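Local coordinates for protein carbohydrate deacetylase (Enterococcus faecalis, PDB 2I5I) that probably removes acetyl groups from acetylated carbohydrates, a magnesium-dependent step in the breakdown of oligosaccharides, at residues 14-18 / 42-48; 73-77 / 108-113; 80-84 / 100-106; 131-135 / 155-160. One frame throughout, in Å; residues are numbered along the deposited sequence.

Contact 1 (14-18 / 42-48); sequences FGYTP and SPYFLEA
Gly-15 and Ser-42 illustrate how a loop that leaves a strand can be held through its backbone carbonyl by a serine hydroxyl. Ser-42 OG donates to Gly-15 O over 2.7 Å, tilted from the carbonyl plane; the hydroxyl stands opposite the serine's own N (chi1 -169°), which carries it across to the loop. Packing is closest here: the methyl CB of Ala-48 sits 3.5 Å from Gly-15 CA, and Phe-14 CE2 touches the Ala-48 CB methyl at 3.8 Å. Gly-15 has a positive phi of 77°, and its CA also lies close against the backbone of Phe-45, the two CA atoms 4.5 Å apart. The side chain of the next residue, Tyr-16, is about 5 Å from that of His-130, the predicted magnesium ligand.

The outer side is more open. Pro-18 sits over one face of the Tyr-44 ring, its CD 3.6 Å from the ring centre and only 7° off the ring normal, a CH-pi contact. Both residues are partly exposed, and the second subunit packs beside them: Glu-26 of that subunit on Pro-18, and Arg-30 of that subunit on Tyr-44. A buried carbonyl satisfied by a hydroxyl, with CH-pi packing at the rim, thus fixes the turn.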
loop_
_atom_site.group_PDB
_atom_site.type_symbol
_atom_site.label_atom_id
_atom_site.label_comp_id
_atom_site.label_asym_id
_atom_site.label_seq_id
_atom_site.Cartn_x
_atom_site.Cartn_y
_atom_site.Cartn_z
ATOM N N PHE A 14 -10.600 -17.113 -12.050
ATOM C CA PHE A 14 -9.928 -15.834 -11.706
ATOM C C PHE A 14 -9.156 -15.300 -12.888
ATOM O O PHE A 14 -8.494 -16.043 -13.617
ATOM C CB PHE A 14 -9.024 -16.028 -10.491
ATOM C CG PHE A 14 -8.733 -14.740 -9.724
ATOM C CD1 PHE A 14 -9.778 -14.083 -9.082
ATOM C CD2 PHE A 14 -7.446 -14.248 -9.671
ATOM C CE1 PHE A 14 -9.509 -12.910 -8.388
ATOM C CE2 PHE A 14 -7.169 -13.076 -8.971
ATOM C CZ PHE A 14 -8.209 -12.436 -8.330
ATOM N N GLY A 15 -9.201 -13.990 -13.158
ATOM C CA GLY A 15 -8.515 -13.407 -14.283
ATOM C C GLY A 15 -9.193 -13.620 -15.620
ATOM O O GLY A 15 -8.669 -13.171 -16.640
ATOM N N TYR A 16 -10.339 -14.295 -15.642
ATOM C CA TYR A 16 -11.056 -14.549 -16.881
ATOM C C TYR A 16 -11.388 -13.224 -17.555
ATOM O O TYR A 16 -11.045 -12.946 -18.707
ATOM C CB TYR A 16 -12.289 -15.382 -16.582
ATOM C CG TYR A 16 -12.981 -16.042 -17.748
ATOM C CD1 TYR A 16 -12.381 -16.176 -18.995
ATOM C CD2 TYR A 16 -14.265 -16.537 -17.575
ATOM C CE1 TYR A 16 -13.064 -16.790 -20.025
ATOM C CE2 TYR A 16 -14.948 -17.158 -18.609
ATOM C CZ TYR A 16 -14.338 -17.278 -19.834
ATOM O OH TYR A 16 -15.017 -17.896 -20.869
ATOM N N THR A 17 -12.103 -12.377 -16.815
ATOM C CA THR A 17 -12.380 -11.006 -17.250
ATOM C C THR A 17 -12.350 -10.081 -16.031
ATOM O O THR A 17 -12.490 -10.544 -14.893
ATOM C CB THR A 17 -13.678 -10.862 -18.046
ATOM O OG1 THR A 17 -14.725 -10.342 -17.229
ATOM C CG2 THR A 17 -14.334 -12.164 -18.530
ATOM N N PRO A 18 -12.159 -8.784 -16.222
ATOM C CA PRO A 18 -12.147 -7.859 -15.072
ATOM C C PRO A 18 -13.318 -7.992 -14.115
ATOM O O PRO A 18 -13.137 -7.935 -12.903
ATOM C CB PRO A 18 -12.172 -6.481 -15.777
ATOM C CG PRO A 18 -11.361 -6.757 -17.012
ATOM C CD PRO A 18 -11.929 -8.089 -17.482
ATOM N N SER A 42 -5.305 -15.994 -19.966
ATOM C CA SER A 42 -6.123 -14.792 -20.126
ATOM C C SER A 42 -5.320 -13.510 -20.120
ATOM O O SER A 42 -4.421 -13.270 -19.327
ATOM C CB SER A 42 -7.139 -14.742 -18.974
ATOM O OG SER A 42 -8.105 -13.734 -19.241
ATOM N N PRO A 43 -5.616 -12.577 -21.020
ATOM C CA PRO A 43 -4.765 -11.365 -21.033
ATOM C C PRO A 43 -4.897 -10.543 -19.754
ATOM O O PRO A 43 -4.009 -9.765 -19.404
ATOM C CB PRO A 43 -5.284 -10.604 -22.244
ATOM C CG PRO A 43 -6.617 -11.159 -22.551
ATOM C CD PRO A 43 -6.668 -12.573 -22.023
ATOM N N TYR A 44 -5.986 -10.709 -19.024
ATOM C CA TYR A 44 -6.264 -10.047 -17.758
ATOM C C TYR A 44 -5.604 -10.725 -16.569
ATOM O O TYR A 44 -5.814 -10.304 -15.427
ATOM C CB TYR A 44 -7.787 -10.034 -17.515
ATOM C CG TYR A 44 -8.532 -9.446 -18.678
ATOM C CD1 TYR A 44 -8.483 -8.062 -18.873
ATOM C CD2 TYR A 44 -9.262 -10.217 -19.566
ATOM C CE1 TYR A 44 -9.148 -7.486 -19.922
ATOM C CE2 TYR A 44 -9.927 -9.622 -20.622
ATOM C CZ TYR A 44 -9.870 -8.261 -20.793
ATOM O OH TYR A 44 -10.518 -7.652 -21.843
ATOM N N PHE A 45 -4.814 -11.780 -16.787
ATOM C CA PHE A 45 -4.281 -12.507 -15.630
ATOM C C PHE A 45 -3.450 -11.687 -14.658
ATOM O O PHE A 45 -3.669 -11.723 -13.454
ATOM C CB PHE A 45 -3.409 -13.672 -16.117
ATOM C CG PHE A 45 -2.578 -14.339 -15.041
ATOM C CD1 PHE A 45 -3.177 -15.122 -14.070
ATOM C CD2 PHE A 45 -1.214 -14.165 -15.029
ATOM C CE1 PHE A 45 -2.403 -15.727 -13.081
ATOM C CE2 PHE A 45 -0.422 -14.773 -14.069
ATOM C CZ PHE A 45 -1.044 -15.562 -13.114
ATOM N N LEU A 46 -2.445 -10.971 -15.175
ATOM C CA LEU A 46 -1.532 -10.250 -14.307
ATOM C C LEU A 46 -2.259 -9.131 -13.594
ATOM O O LEU A 46 -2.053 -8.874 -12.397
ATOM C CB LEU A 46 -0.313 -9.792 -15.122
ATOM C CG LEU A 46 0.750 -10.836 -15.443
ATOM C CD1 LEU A 46 1.937 -10.199 -16.172
ATOM C CD2 LEU A 46 1.294 -11.545 -14.215
ATOM N N GLU A 47 -3.167 -8.462 -14.279
ATOM C CA GLU A 47 -3.987 -7.446 -13.590
ATOM C C GLU A 47 -4.771 -8.040 -12.443
ATOM O O GLU A 47 -4.884 -7.513 -11.328
ATOM C CB GLU A 47 -4.935 -6.791 -14.599
ATOM C CG GLU A 47 -4.195 -5.972 -15.644
ATOM C CD GLU A 47 -5.075 -5.589 -16.815
ATOM O OE1 GLU A 47 -6.249 -5.994 -16.828
ATOM O OE2 GLU A 47 -4.568 -4.878 -17.710
ATOM N N ALA A 48 -5.364 -9.206 -12.688
ATOM C CA ALA A 48 -6.105 -9.900 -11.646
ATOM C C ALA A 48 -5.223 -10.207 -10.452
ATOM O O ALA A 48 -5.571 -10.060 -9.273
ATOM C CB ALA A 48 -6.714 -11.174 -12.230
#

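Contact 2 (73-77 / 108-113); sequences KPILP and NEWDAQ
Glu-109 reaches out from its helix to hold the backbone of Ile-75 and Leu-76, an instance of one carboxylate serving two consecutive peptide N-H groups. Its OE2 accepts from Ile-75 N at 2.8 Å and its OE1 from Leu-76 N at 3.0 Å, the second bond nearly straight at 172°. Both oxygens use their syn lone pairs, so the loop backbone is gripped at the mouth of the carboxylate. Pro-74 closes over the group, with Pro-74 CB 3.2 Å from Glu-109 OE1.

Apolar contacts flank the polar centre. The Ala-112 methyl CB meets Leu-76 CG at 3.7 Å and Ile-75 CG2 at 3.9 Å, while Leu-76 CD1 runs on to the backbone of Asn-108. Ile-75 CG1 rests on Gln-113 CG, 3.7 Å away.

A second shell sets the carboxylate. The Glu-109 chain bends at its chi2 (63°), bringing its head back beside the helix. There Gln-113 NE2, one turn on, donates to Glu-109 OE2 at 2.8 Å from the anti side and within its own amide plane. OE2 therefore has two donors, which should restrain rotation of the carboxylate and probably favour its charged form. Gln-113 is itself held through OE1 by Thr-66 N, just beyond strand 60-65. Further out, Leu-254 of the third subunit packs on Ile-75 and Ala-112. The arrangement belongs to a beta-alpha-beta crossover: helix 103-117 connects the parallel neighbours 60-65 and 127-129, and this contact ties the long loop that precedes the helix back onto its side.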
loop_
_atom_site.group_PDB
_atom_site.type_symbol
_atom_site.label_atom_id
_atom_site.label_comp_id
_atom_site.label_asym_id
_atom_site.label_seq_id
_atom_site.Cartn_x
_atom_site.Cartn_y
_atom_site.Cartn_z
ATOM N N LYS A 73 -5.763 -18.440 -27.082
ATOM C CA LYS A 73 -4.696 -19.216 -27.687
ATOM C C LYS A 73 -3.830 -19.815 -26.580
ATOM O O LYS A 73 -3.761 -19.294 -25.473
ATOM C CB LYS A 73 -3.826 -18.336 -28.570
ATOM C CG LYS A 73 -4.565 -17.560 -29.648
ATOM C CD LYS A 73 -3.602 -16.829 -30.567
ATOM C CE LYS A 73 -4.224 -16.607 -31.930
ATOM N NZ LYS A 73 -3.297 -15.980 -32.892
ATOM N N PRO A 74 -3.128 -20.901 -26.865
ATOM C CA PRO A 74 -2.144 -21.388 -25.894
ATOM C C PRO A 74 -1.015 -20.395 -25.685
ATOM O O PRO A 74 -0.762 -19.498 -26.487
ATOM C CB PRO A 74 -1.593 -22.662 -26.530
ATOM C CG PRO A 74 -2.241 -22.816 -27.854
ATOM C CD PRO A 74 -3.217 -21.710 -28.075
ATOM N N ILE A 75 -0.294 -20.602 -24.587
ATOM C CA ILE A 75 0.931 -19.878 -24.280
ATOM C C ILE A 75 2.014 -20.102 -25.323
ATOM O O ILE A 75 2.706 -19.202 -25.813
ATOM C CB ILE A 75 1.445 -20.308 -22.894
ATOM C CG1 ILE A 75 0.459 -20.052 -21.731
ATOM C CG2 ILE A 75 2.770 -19.663 -22.582
ATOM C CD1 ILE A 75 0.154 -18.561 -21.654
ATOM N N LEU A 76 2.222 -21.373 -25.712
ATOM C CA LEU A 76 3.259 -21.715 -26.668
ATOM C C LEU A 76 2.811 -21.438 -28.100
ATOM O O LEU A 76 1.626 -21.549 -28.410
ATOM C CB LEU A 76 3.647 -23.193 -26.515
ATOM C CG LEU A 76 4.265 -23.577 -25.166
ATOM C CD1 LEU A 76 4.468 -25.083 -25.062
ATOM C CD2 LEU A 76 5.579 -22.836 -24.958
ATOM N N PRO A 77 3.749 -21.058 -28.951
ATOM C CA PRO A 77 3.368 -20.758 -30.354
ATOM C C PRO A 77 2.769 -22.016 -30.980
ATOM O O PRO A 77 3.077 -23.150 -30.613
ATOM C CB PRO A 77 4.667 -20.350 -31.017
ATOM C CG PRO A 77 5.669 -20.140 -29.938
ATOM C CD PRO A 77 5.186 -20.861 -28.721
ATOM N N ASN A 108 3.610 -29.934 -22.460
ATOM C CA ASN A 108 4.432 -28.752 -22.685
ATOM C C ASN A 108 3.624 -27.474 -22.476
ATOM O O ASN A 108 4.078 -26.513 -21.862
ATOM C CB ASN A 108 5.040 -28.752 -24.086
ATOM C CG ASN A 108 6.014 -29.910 -24.264
ATOM O OD1 ASN A 108 6.663 -30.309 -23.288
ATOM N ND2 ASN A 108 6.122 -30.446 -25.471
ATOM N N GLU A 109 2.418 -27.492 -23.037
ATOM C CA GLU A 109 1.578 -26.294 -22.906
ATOM C C GLU A 109 1.189 -26.064 -21.450
ATOM O O GLU A 109 1.261 -24.931 -20.951
ATOM C CB GLU A 109 0.341 -26.412 -23.800
ATOM C CG GLU A 109 -0.716 -25.348 -23.530
ATOM C CD GLU A 109 -0.256 -23.934 -23.800
ATOM O OE1 GLU A 109 0.709 -23.745 -24.568
ATOM O OE2 GLU A 109 -0.899 -22.988 -23.275
ATOM N N TRP A 110 0.773 -27.118 -20.742
ATOM C CA TRP A 110 0.393 -26.903 -19.335
ATOM C C TRP A 110 1.593 -26.496 -18.505
ATOM O O TRP A 110 1.518 -25.659 -17.594
ATOM C CB TRP A 110 -0.316 -28.155 -18.816
ATOM C CG TRP A 110 -1.751 -28.240 -19.253
ATOM C CD1 TRP A 110 -2.486 -27.337 -19.974
ATOM C CD2 TRP A 110 -2.635 -29.333 -18.967
ATOM N NE1 TRP A 110 -3.766 -27.816 -20.146
ATOM C CE2 TRP A 110 -3.891 -29.039 -19.543
ATOM C CE3 TRP A 110 -2.476 -30.534 -18.282
ATOM C CZ2 TRP A 110 -4.966 -29.922 -19.436
ATOM C CZ3 TRP A 110 -3.550 -31.405 -18.182
ATOM C CH2 TRP A 110 -4.788 -31.107 -18.755
ATOM N N ASP A 111 2.765 -27.065 -18.808
ATOM C CA ASP A 111 3.983 -26.647 -18.123
ATOM C C ASP A 111 4.196 -25.155 -18.368
ATOM O O ASP A 111 4.503 -24.371 -17.470
ATOM C CB ASP A 111 5.149 -27.477 -18.633
ATOM C CG ASP A 111 6.517 -27.090 -18.114
ATOM O OD1 ASP A 111 6.816 -27.336 -16.918
ATOM O OD2 ASP A 111 7.314 -26.544 -18.899
ATOM N N ALA A 112 4.033 -24.736 -19.608
ATOM C CA ALA A 112 4.120 -23.328 -19.982
ATOM C C ALA A 112 3.103 -22.483 -19.215
ATOM O O ALA A 112 3.398 -21.353 -18.825
ATOM C CB ALA A 112 3.894 -23.209 -21.479
ATOM N N GLN A 113 1.905 -23.023 -18.989
ATOM C CA GLN A 113 0.877 -22.261 -18.282
ATOM C C GLN A 113 1.259 -22.056 -16.832
ATOM O O GLN A 113 0.944 -21.070 -16.173
ATOM C CB GLN A 113 -0.486 -22.961 -18.385
ATOM C CG GLN A 113 -1.127 -22.685 -19.750
ATOM C CD GLN A 113 -2.406 -23.465 -19.980
ATOM O OE1 GLN A 113 -3.212 -23.748 -19.086
ATOM N NE2 GLN A 113 -2.645 -23.838 -21.237
#

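Contact 3 (80-84 / 100-106); sequences MVPSL and KVNLEEV
Leu-84 and Val-101 supply the apolar part of a contact in which a loop closes over the start of a helix. Leu-84 CD2 presses on Val-101 CG1 at 3.5 Å, tighter than usual for two carbons, the side chains crossing at about a right angle. The same Leu-84 CD2 methyl reaches Val-106 CG2 at 3.8 Å, so one leucine branch joins the residue before the N-cap to the first turn. On the other flank Val-81 CG1 lies 4.1 Å from Glu-105 CB.

The polar part gathers at the helix end. Asn-102 is the N-cap: its OD1 accepts from Glu-105 N at 2.9 Å, in the carbonyl plane. The Asn-102 N-H points across the contact to Ser-83 OG, with N and OG 3.0 Å apart, and the glutamate head is turned to the loop, where Ser-83 N donates to Glu-105 OE1. These last two bonds are less certain, because the serine hydroxyl and OE1 are modelled too close together. The extended Glu-105 chain (chi2 178°) carries its carboxylate past Val-81 to the CD and CG atoms of Pro-82.

Within the loop, Leu-84 N bonds to Val-81 O, which keeps the turn compact. Trp-92 lies beyond, with a weak bond from its NE1 to Ser-83 O. Behind the contact, Leu-103 and Val-106 of helix 103-117 lean on helix 138-151 through Leu-140; the centre of the contact lies about 22 Å from the centre of the chain.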
loop_
_atom_site.group_PDB
_atom_site.type_symbol
_atom_site.label_atom_id
_atom_site.label_comp_id
_atom_site.label_asym_id
_atom_site.label_seq_id
_atom_site.Cartn_x
_atom_site.Cartn_y
_atom_site.Cartn_z
HETATM N N MSE A 80 4.556 -25.113 -32.077
HETATM C CA MSE A 80 5.045 -26.042 -31.070
HETATM C C MSE A 80 3.924 -26.918 -30.532
HETATM O O MSE A 80 4.246 -28.002 -30.033
HETATM C CB MSE A 80 5.742 -25.325 -29.903
HETATM C CG MSE A 80 6.956 -24.486 -30.236
HETATM SE SE MSE A 80 7.803 -23.716 -28.816
HETATM C CE MSE A 80 7.526 -24.930 -27.528
ATOM N N VAL A 81 2.669 -26.485 -30.599
ATOM C CA VAL A 81 1.531 -27.236 -30.062
ATOM C C VAL A 81 0.382 -27.380 -31.038
ATOM O O VAL A 81 -0.789 -27.132 -30.781
ATOM C CB VAL A 81 1.036 -26.562 -28.760
ATOM C CG1 VAL A 81 2.011 -26.851 -27.625
ATOM C CG2 VAL A 81 0.875 -25.062 -28.966
ATOM N N PRO A 82 0.697 -27.865 -32.239
ATOM C CA PRO A 82 -0.242 -27.751 -33.348
ATOM C C PRO A 82 -1.506 -28.570 -33.141
ATOM O O PRO A 82 -2.543 -28.274 -33.729
ATOM C CB PRO A 82 0.563 -28.305 -34.532
ATOM C CG PRO A 82 1.641 -29.150 -33.955
ATOM C CD PRO A 82 1.937 -28.582 -32.599
ATOM N N SER A 83 -1.414 -29.612 -32.309
ATOM C CA SER A 83 -2.566 -30.470 -32.072
ATOM C C SER A 83 -3.602 -29.814 -31.173
ATOM O O SER A 83 -4.712 -30.291 -30.970
ATOM C CB SER A 83 -2.096 -31.769 -31.395
ATOM O OG SER A 83 -1.845 -31.525 -30.007
ATOM N N LEU A 84 -3.208 -28.686 -30.572
ATOM C CA LEU A 84 -4.056 -28.078 -29.561
ATOM C C LEU A 84 -4.963 -27.001 -30.157
ATOM O O LEU A 84 -5.874 -26.564 -29.437
ATOM C CB LEU A 84 -3.199 -27.464 -28.462
ATOM C CG LEU A 84 -2.227 -28.365 -27.709
ATOM C CD1 LEU A 84 -1.789 -27.679 -26.414
ATOM C CD2 LEU A 84 -2.820 -29.734 -27.395
ATOM N N LYS A 100 -8.430 -34.507 -30.533
ATOM C CA LYS A 100 -7.381 -33.902 -31.351
ATOM C C LYS A 100 -6.040 -33.871 -30.653
ATOM O O LYS A 100 -4.987 -34.009 -31.270
ATOM C CB LYS A 100 -7.803 -32.473 -31.702
ATOM C CG LYS A 100 -9.161 -32.404 -32.388
ATOM C CD LYS A 100 -8.967 -31.974 -33.833
ATOM C CE LYS A 100 -10.207 -32.273 -34.668
ATOM N NZ LYS A 100 -9.797 -32.423 -36.095
ATOM N N VAL A 101 -6.052 -33.656 -29.341
ATOM C CA VAL A 101 -4.809 -33.251 -28.710
ATOM C C VAL A 101 -3.833 -34.416 -28.525
ATOM O O VAL A 101 -4.259 -35.544 -28.287
ATOM C CB VAL A 101 -5.061 -32.584 -27.338
ATOM C CG1 VAL A 101 -5.923 -31.337 -27.488
ATOM C CG2 VAL A 101 -5.724 -33.564 -26.389
ATOM N N ASN A 102 -2.564 -34.093 -28.638
ATOM C CA ASN A 102 -1.382 -34.902 -28.419
ATOM C C ASN A 102 -0.836 -34.690 -27.012
ATOM O O ASN A 102 -0.557 -33.580 -26.582
ATOM C CB ASN A 102 -0.337 -34.539 -29.474
ATOM C CG ASN A 102 1.048 -35.088 -29.191
ATOM O OD1 ASN A 102 1.771 -34.555 -28.352
ATOM N ND2 ASN A 102 1.439 -36.152 -29.888
ATOM N N LEU A 103 -0.653 -35.765 -26.250
ATOM C CA LEU A 103 -0.382 -35.659 -24.831
ATOM C C LEU A 103 0.911 -34.938 -24.503
ATOM O O LEU A 103 0.962 -34.256 -23.484
ATOM C CB LEU A 103 -0.360 -37.062 -24.197
ATOM C CG LEU A 103 -1.750 -37.677 -24.038
ATOM C CD1 LEU A 103 -1.635 -39.166 -23.739
ATOM C CD2 LEU A 103 -2.543 -36.957 -22.958
ATOM N N GLU A 104 1.923 -35.088 -25.339
ATOM C CA GLU A 104 3.202 -34.439 -25.136
ATOM C C GLU A 104 3.053 -32.919 -25.289
ATOM O O GLU A 104 3.663 -32.180 -24.514
ATOM C CB GLU A 104 4.278 -34.941 -26.102
ATOM N N GLU A 105 2.261 -32.528 -26.281
ATOM C CA GLU A 105 1.972 -31.106 -26.471
ATOM C C GLU A 105 1.170 -30.577 -25.281
ATOM O O GLU A 105 1.441 -29.462 -24.849
ATOM C CB GLU A 105 1.236 -30.867 -27.778
ATOM C CG GLU A 105 2.085 -31.174 -29.000
ATOM C CD GLU A 105 1.363 -30.985 -30.306
ATOM O OE1 GLU A 105 0.202 -30.528 -30.314
ATOM O OE2 GLU A 105 1.967 -31.307 -31.349
ATOM N N VAL A 106 0.228 -31.366 -24.782
ATOM C CA VAL A 106 -0.561 -30.953 -23.618
ATOM C C VAL A 106 0.371 -30.740 -22.430
ATOM O O VAL A 106 0.293 -29.771 -21.680
ATOM C CB VAL A 106 -1.664 -31.959 -23.280
ATOM C CG1 VAL A 106 -2.490 -31.486 -22.076
ATOM C CG2 VAL A 106 -2.580 -32.178 -24.477
#

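Contact 4 (131-135 / 155-160); sequences HNVHG and LRNASR
Arg-156 O is held by two groups: His-134 NE2 donates to it across the contact, and the hydroxyl of Tyr-171 is bonded to it as well. The His-134 NE2 to Arg-156 O bond is short at 2.9 Å and almost straight (173°), and it lies in the imidazole plane, although the nitrogen stands above the carbonyl plane instead of on a lone pair. His-134 CG occupies the position between backbone N and carbonyl carbon (chi1 88°), which swings the ring over toward Leu-155 and Ala-158; Leu-155 CD1 and the Ala-158 methyl CB approach His-134 NE2 at 3.7 and 3.8 Å. Ser-129 OG holds ND1, so both ring nitrogens are engaged, which should restrain rotation of the ring. Gly-135 CA comes to 3.7 Å from the Ala-158 methyl CB.

A second cluster centres on Asn-132. Its amide is stacked on the Arg-160 guanidinium, the planes 14° apart and Asn-132 CG 3.5 Å above the arginine plane, displaced toward the rim. ND2 makes a weak bond to Ala-158 O, while OD1 accepts from two waters. One, 3.0 Å from Asn-132 OD1, also donates to Asn-157 O and accepts from Arg-160 NE; the other accepts from Arg-156 NH1. Arg-156 NH2 forms salt bridges with Asp-12 and Glu-210. An Asx turn, Ser-159 N to Asn-157 OD1, shapes the second loop. The loop that follows His-130 is thus held by one direct histidine-to-carbonyl bond with apolar packing round it, and by a water-bridged amide and guanidinium pair.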
loop_
_atom_site.group_PDB
_atom_site.type_symbol
_atom_site.label_atom_id
_atom_site.label_comp_id
_atom_site.label_asym_id
_atom_site.label_seq_id
_atom_site.Cartn_x
_atom_site.Cartn_y
_atom_site.Cartn_z
ATOM N N HIS A 131 -13.066 -26.420 -17.513
ATOM C CA HIS A 131 -13.882 -27.474 -18.098
ATOM C C HIS A 131 -13.502 -28.854 -17.564
ATOM O O HIS A 131 -13.851 -29.854 -18.205
ATOM C CB HIS A 131 -13.736 -27.460 -19.624
ATOM C CG HIS A 131 -14.384 -26.244 -20.239
ATOM N ND1 HIS A 131 -14.257 -25.935 -21.572
ATOM C CD2 HIS A 131 -15.152 -25.263 -19.700
ATOM C CE1 HIS A 131 -14.919 -24.822 -21.830
ATOM N NE2 HIS A 131 -15.484 -24.383 -20.711
ATOM N N ASN A 132 -12.799 -28.883 -16.435
ATOM C CA ASN A 132 -12.319 -30.132 -15.847
ATOM C C ASN A 132 -11.679 -31.050 -16.883
ATOM O O ASN A 132 -11.935 -32.265 -16.847
ATOM C CB ASN A 132 -13.442 -30.900 -15.147
ATOM C CG ASN A 132 -12.909 -31.846 -14.083
ATOM O OD1 ASN A 132 -11.888 -31.576 -13.458
ATOM N ND2 ASN A 132 -13.611 -32.954 -13.886
ATOM N N VAL A 133 -10.866 -30.505 -17.787
ATOM C CA VAL A 133 -10.262 -31.323 -18.833
ATOM C C VAL A 133 -9.220 -32.335 -18.355
ATOM O O VAL A 133 -9.010 -33.316 -19.095
ATOM C CB VAL A 133 -9.653 -30.430 -19.949
ATOM C CG1 VAL A 133 -10.805 -29.752 -20.703
ATOM C CG2 VAL A 133 -8.647 -29.427 -19.428
ATOM N N HIS A 134 -8.524 -32.269 -17.257
ATOM C CA HIS A 134 -7.654 -33.141 -16.512
ATOM C C HIS A 134 -8.426 -34.329 -15.942
ATOM O O HIS A 134 -7.800 -35.279 -15.467
ATOM C CB HIS A 134 -6.923 -32.438 -15.380
ATOM C CG HIS A 134 -7.446 -32.271 -14.014
ATOM N ND1 HIS A 134 -8.379 -31.327 -13.651
ATOM C CD2 HIS A 134 -7.142 -32.906 -12.845
ATOM C CE1 HIS A 134 -8.641 -31.399 -12.362
ATOM N NE2 HIS A 134 -7.897 -32.358 -11.834
ATOM N N GLY A 135 -9.753 -34.271 -15.996
ATOM C CA GLY A 135 -10.572 -35.398 -15.588
ATOM C C GLY A 135 -11.387 -35.948 -16.738
ATOM O O GLY A 135 -12.313 -36.739 -16.572
ATOM N N LEU A 155 -3.450 -31.319 -6.441
ATOM C CA LEU A 155 -4.259 -31.273 -7.640
ATOM C C LEU A 155 -5.717 -31.541 -7.332
ATOM O O LEU A 155 -6.023 -32.452 -6.549
ATOM C CB LEU A 155 -3.740 -32.351 -8.614
ATOM C CG LEU A 155 -4.561 -32.591 -9.862
ATOM C CD1 LEU A 155 -4.510 -31.351 -10.767
ATOM C CD2 LEU A 155 -4.073 -33.796 -10.652
ATOM N N ARG A 156 -6.617 -30.786 -7.947
ATOM C CA ARG A 156 -8.036 -30.960 -7.743
ATOM C C ARG A 156 -8.448 -32.420 -8.020
ATOM O O ARG A 156 -7.983 -32.976 -9.018
ATOM C CB ARG A 156 -8.839 -30.042 -8.678
ATOM C CG ARG A 156 -10.326 -30.344 -8.659
ATOM C CD ARG A 156 -11.069 -29.389 -9.584
ATOM N NE ARG A 156 -11.418 -28.167 -8.849
ATOM C CZ ARG A 156 -12.053 -27.141 -9.424
ATOM N NH1 ARG A 156 -12.382 -27.189 -10.698
ATOM N NH2 ARG A 156 -12.366 -26.044 -8.730
ATOM N N ASN A 157 -9.306 -32.953 -7.173
ATOM C CA ASN A 157 -9.865 -34.296 -7.402
ATOM C C ASN A 157 -10.646 -34.276 -8.706
ATOM O O ASN A 157 -11.645 -33.569 -8.857
ATOM C CB ASN A 157 -10.699 -34.684 -6.204
ATOM C CG ASN A 157 -11.482 -35.967 -6.303
ATOM O OD1 ASN A 157 -11.879 -36.402 -7.383
ATOM N ND2 ASN A 157 -11.693 -36.545 -5.123
ATOM N N ALA A 158 -10.207 -35.088 -9.659
ATOM C CA ALA A 158 -10.823 -35.123 -10.971
ATOM C C ALA A 158 -12.098 -35.925 -11.117
ATOM O O ALA A 158 -12.716 -35.873 -12.203
ATOM C CB ALA A 158 -9.768 -35.688 -11.940
ATOM N N SER A 159 -12.565 -36.694 -10.128
ATOM C CA SER A 159 -13.764 -37.510 -10.419
ATOM C C SER A 159 -15.077 -36.814 -10.120
ATOM O O SER A 159 -15.277 -36.362 -8.998
ATOM C CB SER A 159 -13.687 -38.825 -9.623
ATOM O OG SER A 159 -14.961 -39.359 -9.273
ATOM N N ARG A 160 -16.017 -36.746 -11.067
ATOM C CA ARG A 160 -17.344 -36.189 -10.752
ATOM C C ARG A 160 -18.465 -37.175 -11.076
ATOM O O ARG A 160 -19.593 -36.777 -11.381
ATOM C CB ARG A 160 -17.603 -34.893 -11.519
ATOM C CG ARG A 160 -16.418 -33.939 -11.495
ATOM C CD ARG A 160 -16.773 -32.562 -12.011
ATOM N NE ARG A 160 -15.731 -31.587 -11.687
ATOM C CZ ARG A 160 -15.749 -30.327 -12.103
ATOM N NH1 ARG A 160 -16.748 -29.879 -12.857
ATOM N NH2 ARG A 160 -14.783 -29.479 -11.786
HETATM O O HOH W 1 -13.036 -32.106 -10.733
HETATM O O HOH W 2 -11.103 -29.022 -12.878
#

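Contacts 2 and 3 form one continuous unit: their centres lie about 10 Å apart, both use helix 103-117, and contact 3 is nested in the chain loop that contact 2 closes. They meet where Glu-109 CB touches Leu-84 CD1 at 3.6 Å. Contact 2 also reaches contact 4, since Trp-110 CZ2 packs on Val-133 CG2 at 3.7 Å. Contact 1 touches none of the others, its nearest neighbour being contact 2 with about 6 Å between nearest atoms. Three contacts come near His-130, the predicted magnesium ligand: measured between side chains, Tyr-16 of contact 1 is about 5 Å away, Gln-113 of contact 2 about 7 Å and Asn-132 of contact 4 about 8 Å. Contact 3 stands farther out, the side chain of Val-106 lying about 12 Å from that of His-130.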